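Local atomic coordinates of TOG array regulator of axonemal microtubules protein 1 (PDB entry 5DN7), a protein that binds microtubules and promotes their polymerization through its HEAT-repeat TOG regions, supporting cilium formation and control of cilium length. Residues A[252-255]-A[256-260]; A[206-209]-A[210-214]; A[139-142]-A[143-147]. All blocks are in the same frame, centred on the assembly; numbering follows the deposited sequence.

Interaction 1 (A[252-255]-A[256-260]); sequences RLTE and QGFVE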
loop_
_atom_site.group_PDB
_atom_site.type_symbol
_atom_site.label_atom_id
_atom_site.label_comp_id
_atom_site.label_asym_id
_atom_site.label_seq_id
_atom_site.Cartn_x
_atom_site.Cartn_y
_atom_site.Cartn_z
ATOM N N ARG A 252 -3.734 8.103 -13.953
ATOM C CA ARG A 252 -2.300 8.084 -14.217
ATOM C C ARG A 252 -1.604 8.208 -12.898
ATOM O O ARG A 252 -2.249 8.511 -11.882
ATOM C CB ARG A 252 -1.872 9.237 -15.145
ATOM C CG ARG A 252 -2.117 10.635 -14.536
ATOM C CD ARG A 252 -1.607 11.758 -15.455
ATOM N NE ARG A 252 -0.170 11.653 -15.695
ATOM C CZ ARG A 252 0.762 12.135 -14.883
ATOM N NH1 ARG A 252 0.406 12.769 -13.779
ATOM N NH2 ARG A 252 2.049 11.996 -15.185
ATOM N N LEU A 253 -0.291 8.024 -12.917
ATOM C CA LEU A 253 0.524 8.141 -11.720
ATOM C C LEU A 253 1.339 9.412 -11.727
ATOM O O LEU A 253 1.957 9.745 -12.729
ATOM C CB LEU A 253 1.478 6.955 -11.595
ATOM C CG LEU A 253 0.891 5.581 -11.311
ATOM C CD1 LEU A 253 2.033 4.606 -11.149
ATOM C CD2 LEU A 253 0.029 5.625 -10.059
ATOM N N THR A 254 1.365 10.115 -10.604
ATOM C CA THR A 254 2.307 11.212 -10.444
ATOM C C THR A 254 3.708 10.649 -10.253
ATOM O O THR A 254 3.883 9.452 -10.104
ATOM C CB THR A 254 1.979 12.089 -9.250
ATOM O OG1 THR A 254 2.343 11.400 -8.047
ATOM C CG2 THR A 254 0.496 12.431 -9.233
ATOM N N GLU A 255 4.698 11.536 -10.241
ATOM C CA GLU A 255 6.072 11.143 -9.964
ATOM C C GLU A 255 6.155 10.569 -8.555
ATOM O O GLU A 255 6.872 9.601 -8.308
ATOM C CB GLU A 255 7.012 12.340 -10.104
ATOM C CG GLU A 255 8.481 12.004 -9.901
ATOM C CD GLU A 255 9.387 13.204 -10.095
ATOM O OE1 GLU A 255 8.865 14.309 -10.350
ATOM O OE2 GLU A 255 10.621 13.042 -9.992
ATOM N N GLN A 256 5.384 11.149 -7.642
ATOM C CA GLN A 256 5.351 10.681 -6.262
ATOM C C GLN A 256 4.643 9.335 -6.116
ATOM O O GLN A 256 4.503 8.823 -5.005
ATOM C CB GLN A 256 4.684 11.724 -5.362
ATOM C CG GLN A 256 5.473 13.014 -5.215
ATOM C CD GLN A 256 4.609 14.179 -4.774
ATOM O OE1 GLN A 256 4.756 14.691 -3.664
ATOM N NE2 GLN A 256 3.704 14.607 -5.645
ATOM N N GLY A 257 4.196 8.760 -7.230
ATOM C CA GLY A 257 3.511 7.477 -7.181
ATOM C C GLY A 257 2.050 7.593 -6.792
ATOM O O GLY A 257 1.400 6.587 -6.561
ATOM N N PHE A 258 1.512 8.810 -6.724
ATOM C CA PHE A 258 0.103 8.977 -6.362
ATOM C C PHE A 258 -0.759 8.744 -7.585
ATOM O O PHE A 258 -0.316 8.978 -8.706
ATOM C CB PHE A 258 -0.189 10.374 -5.794
ATOM C CG PHE A 258 0.641 10.730 -4.592
ATOM C CD1 PHE A 258 1.393 9.773 -3.939
ATOM C CD2 PHE A 258 0.661 12.022 -4.114
ATOM C CE1 PHE A 258 2.161 10.097 -2.838
ATOM C CE2 PHE A 258 1.429 12.352 -3.012
ATOM C CZ PHE A 258 2.182 11.378 -2.375
ATOM N N VAL A 259 -1.991 8.300 -7.368
ATOM C CA VAL A 259 -2.944 8.143 -8.448
ATOM C C VAL A 259 -3.743 9.433 -8.658
ATOM O O VAL A 259 -4.345 9.966 -7.730
ATOM C CB VAL A 259 -3.926 6.980 -8.186
ATOM C CG1 VAL A 259 -4.983 6.896 -9.285
ATOM C CG2 VAL A 259 -3.176 5.648 -8.057
ATOM N N GLU A 260 -3.755 9.912 -9.891
ATOM C CA GLU A 260 -4.665 10.967 -10.297
ATOM C C GLU A 260 -5.786 10.352 -11.109
ATOM O O GLU A 260 -5.523 9.595 -12.036
ATOM C CB GLU A 260 -3.948 12.034 -11.119
ATOM C CG GLU A 260 -2.874 12.782 -10.364
ATOM C CD GLU A 260 -2.140 13.782 -11.251
ATOM O OE1 GLU A 260 -2.109 13.580 -12.493
ATOM O OE2 GLU A 260 -1.612 14.786 -10.713
#

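Interaction 2 (A[206-209]-A[210-214]); sequences FAVL and ASSMG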
loop_
_atom_site.group_PDB
_atom_site.type_symbol
_atom_site.label_atom_id
_atom_site.label_comp_id
_atom_site.label_asym_id
_atom_site.label_seq_id
_atom_site.Cartn_x
_atom_site.Cartn_y
_atom_site.Cartn_z
ATOM N N PHE A 206 -11.517 -0.445 -11.958
ATOM C CA PHE A 206 -12.151 -1.270 -12.980
ATOM C C PHE A 206 -11.851 -0.751 -14.396
ATOM O O PHE A 206 -11.707 -1.551 -15.317
ATOM C CB PHE A 206 -13.661 -1.393 -12.721
ATOM C CG PHE A 206 -14.039 -2.707 -12.012
ATOM C CD1 PHE A 206 -13.552 -2.992 -10.742
ATOM C CD2 PHE A 206 -14.818 -3.667 -12.647
ATOM C CE1 PHE A 206 -13.854 -4.209 -10.103
ATOM C CE2 PHE A 206 -15.111 -4.896 -12.023
ATOM C CZ PHE A 206 -14.636 -5.153 -10.748
ATOM N N ALA A 207 -11.728 0.566 -14.572
ATOM C CA ALA A 207 -11.305 1.098 -15.867
ATOM C C ALA A 207 -9.918 0.569 -16.231
ATOM O O ALA A 207 -9.681 0.120 -17.379
ATOM C CB ALA A 207 -11.309 2.638 -15.864
ATOM N N VAL A 208 -9.003 0.596 -15.259
ATOM C CA VAL A 208 -7.664 0.063 -15.524
ATOM C C VAL A 208 -7.649 -1.460 -15.781
ATOM O O VAL A 208 -6.881 -1.962 -16.621
ATOM C CB VAL A 208 -6.690 0.376 -14.376
ATOM C CG1 VAL A 208 -5.294 -0.125 -14.733
ATOM C CG2 VAL A 208 -6.650 1.873 -14.128
ATOM N N LEU A 209 -8.479 -2.202 -15.062
ATOM C CA LEU A 209 -8.606 -3.631 -15.347
ATOM C C LEU A 209 -9.119 -3.858 -16.767
ATOM O O LEU A 209 -8.580 -4.679 -17.477
ATOM C CB LEU A 209 -9.527 -4.320 -14.347
ATOM C CG LEU A 209 -8.975 -4.408 -12.929
ATOM C CD1 LEU A 209 -10.055 -4.905 -12.010
ATOM C CD2 LEU A 209 -7.762 -5.345 -12.901
ATOM N N ALA A 210 -10.163 -3.134 -17.171
ATOM C CA ALA A 210 -10.695 -3.271 -18.529
ATOM C C ALA A 210 -9.606 -3.008 -19.559
ATOM O O ALA A 210 -9.453 -3.761 -20.521
ATOM C CB ALA A 210 -11.861 -2.330 -18.758
ATOM N N SER A 211 -8.844 -1.942 -19.341
ATOM C CA SER A 211 -7.749 -1.609 -20.247
ATOM C C SER A 211 -6.663 -2.689 -20.282
ATOM O O SER A 211 -6.054 -2.942 -21.334
ATOM C CB SER A 211 -7.150 -0.255 -19.849
ATOM O OG SER A 211 -5.879 -0.056 -20.430
ATOM N N SER A 212 -6.417 -3.335 -19.150
ATOM C CA SER A 212 -5.324 -4.295 -19.071
ATOM C C SER A 212 -5.699 -5.668 -19.597
ATOM O O SER A 212 -4.839 -6.406 -20.063
ATOM C CB SER A 212 -4.829 -4.418 -17.640
ATOM O OG SER A 212 -4.342 -3.155 -17.222
ATOM N N MET A 213 -6.979 -6.009 -19.498
ATOM C CA MET A 213 -7.488 -7.256 -20.054
ATOM C C MET A 213 -7.602 -7.197 -21.570
ATOM O O MET A 213 -7.595 -8.233 -22.239
ATOM C CB MET A 213 -8.860 -7.585 -19.468
ATOM C CG MET A 213 -8.841 -7.965 -18.009
ATOM S SD MET A 213 -10.497 -7.852 -17.322
ATOM C CE MET A 213 -10.248 -8.551 -15.691
ATOM N N GLY A 214 -7.730 -5.983 -22.105
ATOM C CA GLY A 214 -8.060 -5.795 -23.509
ATOM C C GLY A 214 -9.551 -6.030 -23.696
ATOM O O GLY A 214 -10.133 -6.874 -23.012
#

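Interaction 3 (A[139-142]-A[143-147]); sequences GPQR and VLSLL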
loop_
_atom_site.group_PDB
_atom_site.type_symbol
_atom_site.label_atom_id
_atom_site.label_comp_id
_atom_site.label_asym_id
_atom_site.label_seq_id
_atom_site.Cartn_x
_atom_site.Cartn_y
_atom_site.Cartn_z
ATOM N N GLY A 139 7.168 -8.996 -6.300
ATOM C CA GLY A 139 6.148 -9.045 -7.327
ATOM C C GLY A 139 4.827 -8.463 -6.847
ATOM O O GLY A 139 4.427 -8.651 -5.698
ATOM N N PRO A 140 4.154 -7.725 -7.735
ATOM C CA PRO A 140 2.924 -6.975 -7.434
ATOM C C PRO A 140 1.740 -7.844 -6.999
ATOM O O PRO A 140 0.994 -7.445 -6.100
ATOM C CB PRO A 140 2.611 -6.275 -8.760
ATOM C CG PRO A 140 3.370 -7.067 -9.815
ATOM C CD PRO A 140 4.608 -7.531 -9.123
ATOM N N GLN A 141 1.562 -9.010 -7.609
ATOM C CA GLN A 141 0.384 -9.811 -7.289
ATOM C C GLN A 141 0.384 -10.275 -5.828
ATOM O O GLN A 141 -0.619 -10.113 -5.136
ATOM C CB GLN A 141 0.261 -11.006 -8.236
ATOM C CG GLN A 141 -1.040 -11.804 -8.052
ATOM C CD GLN A 141 -2.274 -10.936 -8.236
ATOM O OE1 GLN A 141 -2.687 -10.640 -9.364
ATOM N NE2 GLN A 141 -2.850 -10.489 -7.121
ATOM N N ARG A 142 1.496 -10.841 -5.357
ATOM C CA ARG A 142 1.637 -11.198 -3.937
ATOM C C ARG A 142 1.240 -10.044 -2.980
ATOM O O ARG A 142 0.309 -10.179 -2.144
ATOM C CB ARG A 142 3.080 -11.635 -3.647
ATOM C CG ARG A 142 3.270 -13.150 -3.626
ATOM C CD ARG A 142 4.575 -13.574 -2.921
ATOM N NE ARG A 142 4.396 -13.768 -1.479
ATOM C CZ ARG A 142 5.389 -13.999 -0.621
ATOM N NH1 ARG A 142 6.648 -14.059 -1.053
ATOM N NH2 ARG A 142 5.127 -14.161 0.673
ATOM N N VAL A 143 1.953 -8.921 -3.131
ATOM C CA VAL A 143 1.684 -7.688 -2.372
ATOM C C VAL A 143 0.191 -7.384 -2.380
ATOM O O VAL A 143 -0.411 -7.205 -1.327
ATOM C CB VAL A 143 2.440 -6.475 -2.939
ATOM C CG1 VAL A 143 1.973 -5.164 -2.253
ATOM C CG2 VAL A 143 3.932 -6.640 -2.792
ATOM N N LEU A 144 -0.416 -7.384 -3.567
ATOM C CA LEU A 144 -1.814 -6.999 -3.685
ATOM C C LEU A 144 -2.769 -7.985 -3.021
ATOM O O LEU A 144 -3.779 -7.561 -2.488
ATOM C CB LEU A 144 -2.221 -6.808 -5.146
ATOM C CG LEU A 144 -1.656 -5.606 -5.921
ATOM C CD1 LEU A 144 -2.435 -5.355 -7.223
ATOM C CD2 LEU A 144 -1.628 -4.358 -5.058
ATOM N N SER A 145 -2.485 -9.282 -3.048
ATOM C CA SER A 145 -3.416 -10.236 -2.411
ATOM C C SER A 145 -3.411 -10.065 -0.881
ATOM O O SER A 145 -4.504 -9.940 -0.203
ATOM C CB SER A 145 -3.056 -11.669 -2.802
ATOM O OG SER A 145 -3.103 -11.811 -4.216
ATOM N N LEU A 146 -2.179 -10.005 -0.354
ATOM C CA LEU A 146 -2.037 -9.715 1.066
ATOM C C LEU A 146 -2.798 -8.437 1.401
ATOM O O LEU A 146 -3.632 -8.413 2.278
ATOM C CB LEU A 146 -0.570 -9.577 1.467
ATOM C CG LEU A 146 0.261 -10.839 1.241
ATOM C CD1 LEU A 146 1.675 -10.690 1.806
ATOM C CD2 LEU A 146 -0.463 -12.044 1.841
ATOM N N LEU A 147 -2.529 -7.389 0.638
ATOM C CA LEU A 147 -3.079 -6.073 0.901
ATOM C C LEU A 147 -4.594 -6.019 0.803
ATOM O O LEU A 147 -5.244 -5.316 1.564
ATOM C CB LEU A 147 -2.462 -5.075 -0.073
ATOM C CG LEU A 147 -2.775 -3.613 0.175
ATOM C CD1 LEU A 147 -2.411 -3.233 1.630
ATOM C CD2 LEU A 147 -2.005 -2.770 -0.831
#

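Interaction 1 (A[252-255]-A[256-260])
Arg252 and Glu260 face each other as an antiparallel hydrogen-bonded pair: Arg252 N reaches Glu260 O at 3.0 Å, and Glu260 N returns to Arg252 O. Leu253 and Val259 follow as the non-hydrogen-bonded pair, and the chain then reverses through a type I turn from Thr254 to Gly257, with Thr254 O taking the N-H of Gly257. Thr254 N also gives a bond to Phe258 O (2.8 Å). Gly257 sits at positive phi (81°), where a side chain would press on the preceding carbonyl. Thr254 OG1, set between its own backbone N and carbonyl carbon (chi1 75°), turns back into the loop and accepts the N-H of Phe258 at 3.0 Å. Arg252 and Glu260 run side by side. Arg252 NH1 makes a salt bridge to Glu260 OE1 at 2.9 Å, the oxygen lying in the guanidinium plane while the nitrogen comes from above the carboxylate. Thr254 CG2 lies against the same carboxylate. On the other face Leu253 CD2 meets Val259 CG2 at 3.8 Å, and both side chains rest on helix 156-172. Gln256 CB sits over the centre of the Phe258 ring, which packs on helix 121-138. This is a short beta hairpin laid across the helices of the TOG2 solenoid.

Interaction 2 (A[206-209]-A[210-214])
The last two turns of helix 196-213, in the predicted eighth HEAT repeat, are built here from Phe206 through Met213. Successive i to i+4 bonds run from Ala210 N to Phe206 O, Ser211 N to Ala207 O, Ser212 N to Val208 O and Met213 N to Leu209 O. Val208 O is gripped twice, since Ser212 OG bonds to it at 2.9 Å as well, and the hydroxyl and the amide arrive from opposite faces of the carbonyl plane. The hydroxyl gets there because OG stands beside its own backbone N (chi1 -61°), folded back along the helix. With alanine at Ser212 the hydroxyl's grip on Val208 O is likely to be lost, leaving that carbonyl to the amide on one of its two faces. Met213 lays CG against Leu209 O at 3.3 Å, and its CE approaches Leu209 CB at 4.5 Å. Leu209 CD1 sits 4.2 Å above the Phe206 ring, displaced toward the rim. The helix stops at Gly214, whose phi is positive (78°). Around this helix end, Phe206, Leu209 and Met213 pack on helix 180-187, Phe206, Ala210 and Met213 also touch Leu221 of helix 219-226, and Ala207 and Ala210 meet helix 237-246. Val208 leans on Pro251, just before strand 252-253.

Interaction 3 (A[139-142]-A[143-147])
Gln141 O is held by two donors from Ser145: the backbone N-H at 2.9 Å, arriving nearly in line with the carbonyl, and Ser145 OG at 3.1 Å, which comes from above the carbonyl plane (42° out of it). Ser145 turns its hydroxyl back along the helix, with OG beside its own N (chi1 -58°). Gln141 NE2 also lies 3.2 Å from Ser145 OG, its chain bent at chi2, which brings the amide alongside the helix toward Ser145. The other end of that amide, OE1, accepts the backbone N-H of Asp179, in the stretch leading into helix 180-187. On either side of the Gln141 bond the regular helical pattern continues, Leu144 N to Pro140 O (2.9 Å) and Leu146 N to Arg142 O (3.1 Å, an almost straight N-H...O of 172°).

Apolar side chains lie close against these carbonyls. Leu144 CG comes to 3.2 Å from Pro140 O, Val143 CG2 meets Gly139 O at 3.6 Å, and Leu146 CG rests 3.4 Å from Arg142 O. Further out, Pro140 and Leu144 pack on helix 156-172, Val143 and Leu144 on Met135 of helix 121-138, and Arg142 and Leu146 on Leu105 of helix 105-114.

Gly139 is the N-cap, and its positive phi lets the chain leave helix 121-138 and enter helix 140-148 at once. The chemistry is therefore divided: the serine hydroxyl adds a second bond to the Gln141 carbonyl, while the glutamine amide, through Asp179 N, ties this turn to the start of the next predicted repeat, and Pro140, Val143 and Leu144 are buried against neighbouring helices of the HEAT solenoid.

Along the chain interaction 3 comes first, then interaction 2, then interaction 1; their centres are about 18 to 19 Å apart and their nearest atoms about 7 to 11 Å, so none touches another. Interaction 3 starts helix 140-148 in the predicted seventh HEAT repeat, and interaction 2 ends helix 196-213 in the eighth. Interaction 1 is the hairpin 252-260, the sole sheet of a mostly helical chain. Helices 156-172 and 121-138 are touched by both interaction 1 and interaction 3; interaction 2 meets the run into the hairpin through Val208 on Pro251. The hairpin, which follows helix 237-246, thus packs back on helices from earlier in the TOG2 solenoid.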